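Local coordinates for protein acetylxylan esterase A (Aspergillus awamori, PDB 5X6S) that removes acetyl side groups from the backbone of acetylated xylans, a secreted serine esterase acting in plant polysaccharide breakdown, at residues Thr171-Trp176 against Thr213-Ala218; Phe221-Ser226 against Gly246-Gly251. One frame throughout, in Å; residues are numbered along the deposited sequence.

Helix 208-221 enters both contacts. In contact 1 its middle, Thr213-Ala218, meets the first turn of helix 173-182; in contact 2 its last residue, Phe221, and the loop after it meet the hairpin turn leading into strand 249-254. Neither is deep core: both are partly buried, with centres about 16 and 17 Å from the centre of the chain. Contact 1 is helix against helix, with lysine and glutamine side chains reaching backbone carbonyls near a glycan. Contact 2 is mainly aromatic, with rings lying on backbone and CB atoms. The two meet where Lys215 CG packs 3.5 Å from Tyr225 CZ and where Ala218 O probably accepts from Tyr223 N at 3.0 Å.

Contact 1: Thr171-Trp176 against Thr213-Ala218; sequences TTPEHW and TCKQWA. With NAG (2-acetamido-2-deoxy-beta-D-glucopyranose), chain C.
Trp176 and Gln216 pack closely in this contact, with Trp176 CB only 3.5 Å from Gln216 CB. The glutamine, extended with CG anti to its N (chi1 177°), runs across the tryptophan at about a right angle and carries NE2 to Trp176 O at 3.2 Å. That bond is almost straight at the hydrogen (176°) and lies in the amide plane, yet the donor stands above the carbonyl plane. Gln216 OE1 is taken by Ala147 N, so both ends of the amide are held. Beside this pair the backbones come together: Pro173 CA approaches Lys215 O at 3.5 Å, a CA-H...O contact, and the proline CD rests against Lys215 CG.

From there the extended Lys215 chain crosses Pro173 at a slant to place NZ 2.8 Å from Thr171 O, slightly tilted from the carbonyl plane. Glu212 forms a salt bridge with the same NZ and also accepts from Trp176 NE1 and Thr171 N, tying the lysine, the indole and the approach to the helix together.

The sugar side is looser: NAG C8 lies 4.0 Å from Trp176 CH2, over the indole face that Thr171 CG2 also covers, and NAG O3 sits at the His175 ring edge, 3.6 Å from CE1. Thr172, pointing away from the other helix, is exposed. Local bonds brace the helix start, Thr171 OG1 with His175 ND1 (2.7 Å) and His175 N to the N-cap Thr172 OG1. Peripheral helix 173-182 thus begins against helix 208-221, which covers strand 193-199 of the alpha/beta-hydrolase sheet.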
loop_
_atom_site.group_PDB
_atom_site.type_symbol
_atom_site.label_atom_id
_atom_site.label_comp_id
_atom_site.label_asym_id
_atom_site.label_seq_id
_atom_site.Cartn_x
_atom_site.Cartn_y
_atom_site.Cartn_z
ATOM N N THR A 171 22.733 -0.022 20.130
ATOM C CA THR A 171 22.448 -1.447 20.072
ATOM C C THR A 171 22.631 -1.954 18.640
ATOM O O THR A 171 23.158 -1.243 17.812
ATOM C CB THR A 171 21.090 -1.775 20.733
ATOM O OG1 THR A 171 20.981 -3.198 20.974
ATOM C CG2 THR A 171 19.896 -1.276 19.836
ATOM N N THR A 172 22.189 -3.179 18.365
ATOM C CA THR A 172 22.439 -3.843 17.105
ATOM C C THR A 172 21.334 -3.586 16.087
ATOM O O THR A 172 20.227 -3.245 16.496
ATOM C CB THR A 172 22.491 -5.359 17.298
ATOM O OG1 THR A 172 21.284 -5.760 17.945
ATOM C CG2 THR A 172 23.763 -5.762 18.164
ATOM N N PRO A 173 21.639 -3.754 14.790
ATOM C CA PRO A 173 20.625 -3.810 13.732
ATOM C C PRO A 173 19.509 -4.764 14.098
ATOM O O PRO A 173 18.342 -4.457 13.888
ATOM C CB PRO A 173 21.391 -4.323 12.508
ATOM C CG PRO A 173 22.857 -4.065 12.793
ATOM C CD PRO A 173 23.027 -3.724 14.239
ATOM N N GLU A 174 19.868 -5.895 14.716
ATOM C CA GLU A 174 18.867 -6.914 15.066
ATOM C C GLU A 174 17.864 -6.424 16.090
ATOM O O GLU A 174 16.655 -6.608 15.938
ATOM C CB GLU A 174 19.539 -8.213 15.517
ATOM C CG GLU A 174 20.177 -8.952 14.329
ATOM C CD GLU A 174 21.510 -8.328 13.787
ATOM O OE1 GLU A 174 22.198 -7.520 14.506
ATOM O OE2 GLU A 174 21.872 -8.685 12.630
ATOM N N HIS A 175 18.384 -5.776 17.107
ATOM C CA HIS A 175 17.611 -5.285 18.206
ATOM C C HIS A 175 16.734 -4.059 17.785
ATOM O O HIS A 175 15.520 -4.024 18.092
ATOM C CB HIS A 175 18.534 -4.952 19.380
ATOM C CG HIS A 175 17.816 -4.555 20.624
ATOM N ND1 HIS A 175 18.448 -3.921 21.663
ATOM C CD2 HIS A 175 16.521 -4.682 20.993
ATOM C CE1 HIS A 175 17.586 -3.680 22.629
ATOM N NE2 HIS A 175 16.405 -4.130 22.245
ATOM N N TRP A 176 17.322 -3.098 17.079
ATOM C CA TRP A 176 16.502 -2.015 16.519
ATOM C C TRP A 176 15.432 -2.528 15.557
ATOM O O TRP A 176 14.310 -2.004 15.555
ATOM C CB TRP A 176 17.321 -0.951 15.803
ATOM C CG TRP A 176 18.042 -0.013 16.669
ATOM C CD1 TRP A 176 19.391 0.216 16.664
ATOM C CD2 TRP A 176 17.488 0.882 17.654
ATOM N NE1 TRP A 176 19.696 1.168 17.607
ATOM C CE2 TRP A 176 18.562 1.610 18.210
ATOM C CE3 TRP A 176 16.187 1.154 18.105
ATOM C CZ2 TRP A 176 18.391 2.566 19.212
ATOM C CZ3 TRP A 176 16.013 2.094 19.101
ATOM C CH2 TRP A 176 17.107 2.782 19.653
ATOM N N THR A 213 19.839 4.676 13.571
ATOM C CA THR A 213 18.739 4.650 12.586
ATOM C C THR A 213 19.084 3.826 11.360
ATOM O O THR A 213 18.249 3.066 10.845
ATOM C CB THR A 213 18.331 6.100 12.180
ATOM O OG1 THR A 213 17.963 6.861 13.352
ATOM C CG2 THR A 213 17.190 6.070 11.208
ATOM N N CYS A 214 20.314 3.973 10.847
ATOM C CA CYS A 214 20.731 3.206 9.701
ATOM C C CYS A 214 20.812 1.715 10.050
ATOM O O CYS A 214 20.430 0.876 9.239
ATOM C CB CYS A 214 22.082 3.731 9.197
ATOM S SG CYS A 214 21.954 5.354 8.342
ATOM N N LYS A 215 21.286 1.413 11.251
ATOM C CA LYS A 215 21.233 0.043 11.810
ATOM C C LYS A 215 19.808 -0.479 11.783
ATOM O O LYS A 215 19.546 -1.571 11.229
ATOM C CB LYS A 215 21.724 0.039 13.249
ATOM C CG LYS A 215 23.251 0.127 13.443
ATOM C CD LYS A 215 23.534 0.358 14.899
ATOM C CE LYS A 215 24.987 0.252 15.266
ATOM N NZ LYS A 215 25.106 0.492 16.744
ATOM N N GLN A 216 18.891 0.291 12.366
ATOM C CA GLN A 216 17.464 -0.108 12.431
ATOM C C GLN A 216 16.927 -0.530 11.078
ATOM O O GLN A 216 16.446 -1.673 10.913
ATOM C CB GLN A 216 16.628 1.007 12.997
ATOM C CG GLN A 216 15.141 0.681 13.028
ATOM C CD GLN A 216 14.390 1.640 13.945
ATOM O OE1 GLN A 216 14.290 2.823 13.659
ATOM N NE2 GLN A 216 13.912 1.139 15.071
ATOM N N TRP A 217 17.061 0.342 10.070
ATOM C CA TRP A 217 16.510 0.024 8.766
ATOM C C TRP A 217 17.242 -1.058 8.015
ATOM O O TRP A 217 16.609 -1.841 7.310
ATOM C CB TRP A 217 16.271 1.282 7.906
ATOM C CG TRP A 217 15.318 2.237 8.590
ATOM C CD1 TRP A 217 15.593 3.494 9.020
ATOM C CD2 TRP A 217 13.973 1.959 9.003
ATOM N NE1 TRP A 217 14.487 4.043 9.647
ATOM C CE2 TRP A 217 13.479 3.124 9.635
ATOM C CE3 TRP A 217 13.131 0.844 8.889
ATOM C CZ2 TRP A 217 12.179 3.208 10.153
ATOM C CZ3 TRP A 217 11.828 0.928 9.410
ATOM C CH2 TRP A 217 11.370 2.080 10.022
ATOM N N ALA A 218 18.561 -1.120 8.183
ATOM C CA ALA A 218 19.357 -2.247 7.691
ATOM C C ALA A 218 18.768 -3.562 8.248
ATOM O O ALA A 218 18.505 -4.463 7.498
ATOM C CB ALA A 218 20.821 -2.093 8.100
HETATM C C1 NAG C . 14.870 0.554 26.489
HETATM C C2 NAG C . 15.780 -0.549 25.935
HETATM C C3 NAG C . 15.221 -1.939 26.194
HETATM C C4 NAG C . 14.921 -2.116 27.658
HETATM C C5 NAG C . 14.032 -0.980 28.146
HETATM C C6 NAG C . 13.883 -1.076 29.629
HETATM C C7 NAG C . 17.113 -0.155 23.977
HETATM C C8 NAG C . 17.160 0.015 22.492
HETATM N N2 NAG C . 15.962 -0.444 24.513
HETATM O O3 NAG C . 16.202 -2.897 25.856
HETATM O O4 NAG C . 14.344 -3.407 27.852
HETATM O O5 NAG C . 14.579 0.305 27.864
HETATM O O6 NAG C . 12.829 -0.196 29.926
HETATM O O7 NAG C . 18.100 0.007 24.646
#

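Contact 2: Phe221-Ser226 against Gly246-Gly251; sequences FGYDYS and GDSLQG
Tyr223 lies over the beta-hairpin turn that joins strands 240-246 and 249-254, the type I turn from Gly246 to Leu249, in the alpha/beta-hydrolase sheet. Its CB points toward the hairpin, and with CG beside the backbone N (chi1 -63°) the ring is carried across the turn. Along one edge, CD2 and CE2 meet Leu249 CB, CE2 at 3.8 Å. Farther out, CE1 and CZ pass over Gly246 CA, which is 4.2 Å from the ring centroid and 28° off the normal, a CH-pi contact. At the tip, OH accepts from Ser248 N at 2.9 Å, the donor lying near the ring plane. Asp247 N is also close to OH, but its angle is too poor for a bond.

The opposite face of this ring is covered by Phe221 CB. Phe221 ends helix 208-221, Gly222 turns the chain out of it with positive phi in a Schellman motif, and both aromatics reach the same turn, Phe221 at Ser248 and Tyr223 from Gly246 to Leu249. Tyr225 O then bonds Trp245 NE1, joining the loop to the neighbouring strand. On Phe221, Ser248 CB sits almost squarely over the ring, 3.4 Å from its centroid and 13° off the normal.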
loop_
_atom_site.group_PDB
_atom_site.type_symbol
_atom_site.label_atom_id
_atom_site.label_comp_id
_atom_site.label_asym_id
_atom_site.label_seq_id
_atom_site.Cartn_x
_atom_site.Cartn_y
_atom_site.Cartn_z
ATOM N N PHE A 221 15.326 -4.321 6.722
ATOM C CA PHE A 221 15.281 -4.726 5.318
ATOM C C PHE A 221 16.173 -5.943 5.010
ATOM O O PHE A 221 16.204 -6.412 3.898
ATOM C CB PHE A 221 15.636 -3.533 4.406
ATOM C CG PHE A 221 14.526 -2.518 4.323
ATOM C CD1 PHE A 221 13.382 -2.797 3.574
ATOM C CD2 PHE A 221 14.589 -1.342 5.051
ATOM C CE1 PHE A 221 12.342 -1.871 3.493
ATOM C CE2 PHE A 221 13.545 -0.430 4.989
ATOM C CZ PHE A 221 12.456 -0.690 4.209
ATOM N N GLY A 222 16.887 -6.437 5.989
ATOM C CA GLY A 222 17.727 -7.622 5.714
ATOM C C GLY A 222 19.081 -7.281 5.080
ATOM O O GLY A 222 19.733 -8.173 4.526
ATOM N N TYR A 223 19.473 -5.993 5.144
ATOM C CA TYR A 223 20.769 -5.512 4.632
ATOM C C TYR A 223 21.839 -5.762 5.688
ATOM O O TYR A 223 21.578 -5.641 6.868
ATOM C CB TYR A 223 20.730 -4.000 4.363
ATOM C CG TYR A 223 19.749 -3.580 3.290
ATOM C CD1 TYR A 223 19.513 -4.397 2.189
ATOM C CD2 TYR A 223 19.040 -2.348 3.379
ATOM C CE1 TYR A 223 18.614 -4.042 1.192
ATOM C CE2 TYR A 223 18.151 -1.972 2.379
ATOM C CZ TYR A 223 17.922 -2.799 1.310
ATOM O OH TYR A 223 17.039 -2.458 0.310
ATOM N N ASP A 224 23.042 -6.086 5.243
ATOM C CA ASP A 224 24.177 -6.161 6.127
ATOM C C ASP A 224 24.625 -4.753 6.492
ATOM O O ASP A 224 25.165 -4.032 5.629
ATOM C CB ASP A 224 25.321 -6.923 5.407
ATOM C CG ASP A 224 26.556 -7.131 6.300
ATOM O OD1 ASP A 224 26.609 -6.552 7.408
ATOM O OD2 ASP A 224 27.450 -7.915 5.879
ATOM N N TYR A 225 24.446 -4.367 7.750
ATOM C CA TYR A 225 24.758 -3.022 8.169
ATOM C C TYR A 225 26.231 -2.663 7.882
ATOM O O TYR A 225 26.554 -1.499 7.494
ATOM C CB TYR A 225 24.437 -2.793 9.640
ATOM C CG TYR A 225 24.891 -1.444 10.179
ATOM C CD1 TYR A 225 24.356 -0.235 9.690
ATOM C CD2 TYR A 225 25.890 -1.360 11.155
ATOM C CE1 TYR A 225 24.792 1.005 10.182
ATOM C CE2 TYR A 225 26.343 -0.132 11.630
ATOM C CZ TYR A 225 25.793 1.056 11.148
ATOM O OH TYR A 225 26.230 2.274 11.686
ATOM N N SER A 226 27.118 -3.662 8.052
ATOM C CA SER A 226 28.559 -3.469 7.819
ATOM C C SER A 226 28.996 -3.518 6.385
ATOM O O SER A 226 30.139 -3.237 6.111
ATOM C CB SER A 226 29.363 -4.506 8.631
ATOM O OG SER A 226 29.161 -4.225 10.013
ATOM N N GLY A 246 21.002 -0.241 0.159
ATOM C CA GLY A 246 20.253 -0.905 -0.890
ATOM C C GLY A 246 19.086 -0.049 -1.386
ATOM O O GLY A 246 19.018 1.147 -1.076
ATOM N N ASP A 247 18.183 -0.633 -2.173
ATOM C CA ASP A 247 17.032 0.094 -2.706
ATOM C C ASP A 247 16.197 0.811 -1.628
ATOM O O ASP A 247 15.634 1.884 -1.918
ATOM C CB ASP A 247 16.104 -0.838 -3.488
ATOM C CG ASP A 247 16.701 -1.298 -4.813
ATOM O OD1 ASP A 247 17.816 -0.884 -5.151
ATOM O OD2 ASP A 247 16.023 -2.079 -5.514
ATOM N N SER A 248 16.144 0.254 -0.412
ATOM C CA SER A 248 15.238 0.743 0.633
ATOM C C SER A 248 15.945 1.454 1.772
ATOM O O SER A 248 15.328 1.771 2.787
ATOM C CB SER A 248 14.368 -0.418 1.180
ATOM O OG SER A 248 13.540 -0.937 0.140
ATOM N N LEU A 249 17.269 1.683 1.631
ATOM C CA LEU A 249 17.981 2.421 2.641
ATOM C C LEU A 249 19.221 3.142 2.116
ATOM O O LEU A 249 20.163 2.494 1.622
ATOM C CB LEU A 249 18.397 1.553 3.837
ATOM C CG LEU A 249 19.181 2.272 4.893
ATOM C CD1 LEU A 249 18.412 3.398 5.639
ATOM C CD2 LEU A 249 19.764 1.324 5.925
ATOM N N GLN A 250 19.224 4.459 2.287
ATOM C CA GLN A 250 20.434 5.218 2.172
ATOM C C GLN A 250 20.594 6.226 3.294
ATOM O O GLN A 250 19.603 6.730 3.845
ATOM C CB GLN A 250 20.571 5.823 0.792
ATOM C CG GLN A 250 19.629 6.925 0.468
ATOM C CD GLN A 250 19.801 7.502 -0.915
ATOM O OE1 GLN A 250 20.009 8.679 -1.061
ATOM N NE2 GLN A 250 19.629 6.702 -1.912
ATOM N N GLY A 251 21.837 6.486 3.674
ATOM C CA GLY A 251 22.121 7.421 4.734
ATOM C C GLY A 251 22.956 8.563 4.144
ATOM O O GLY A 251 23.789 8.317 3.262
#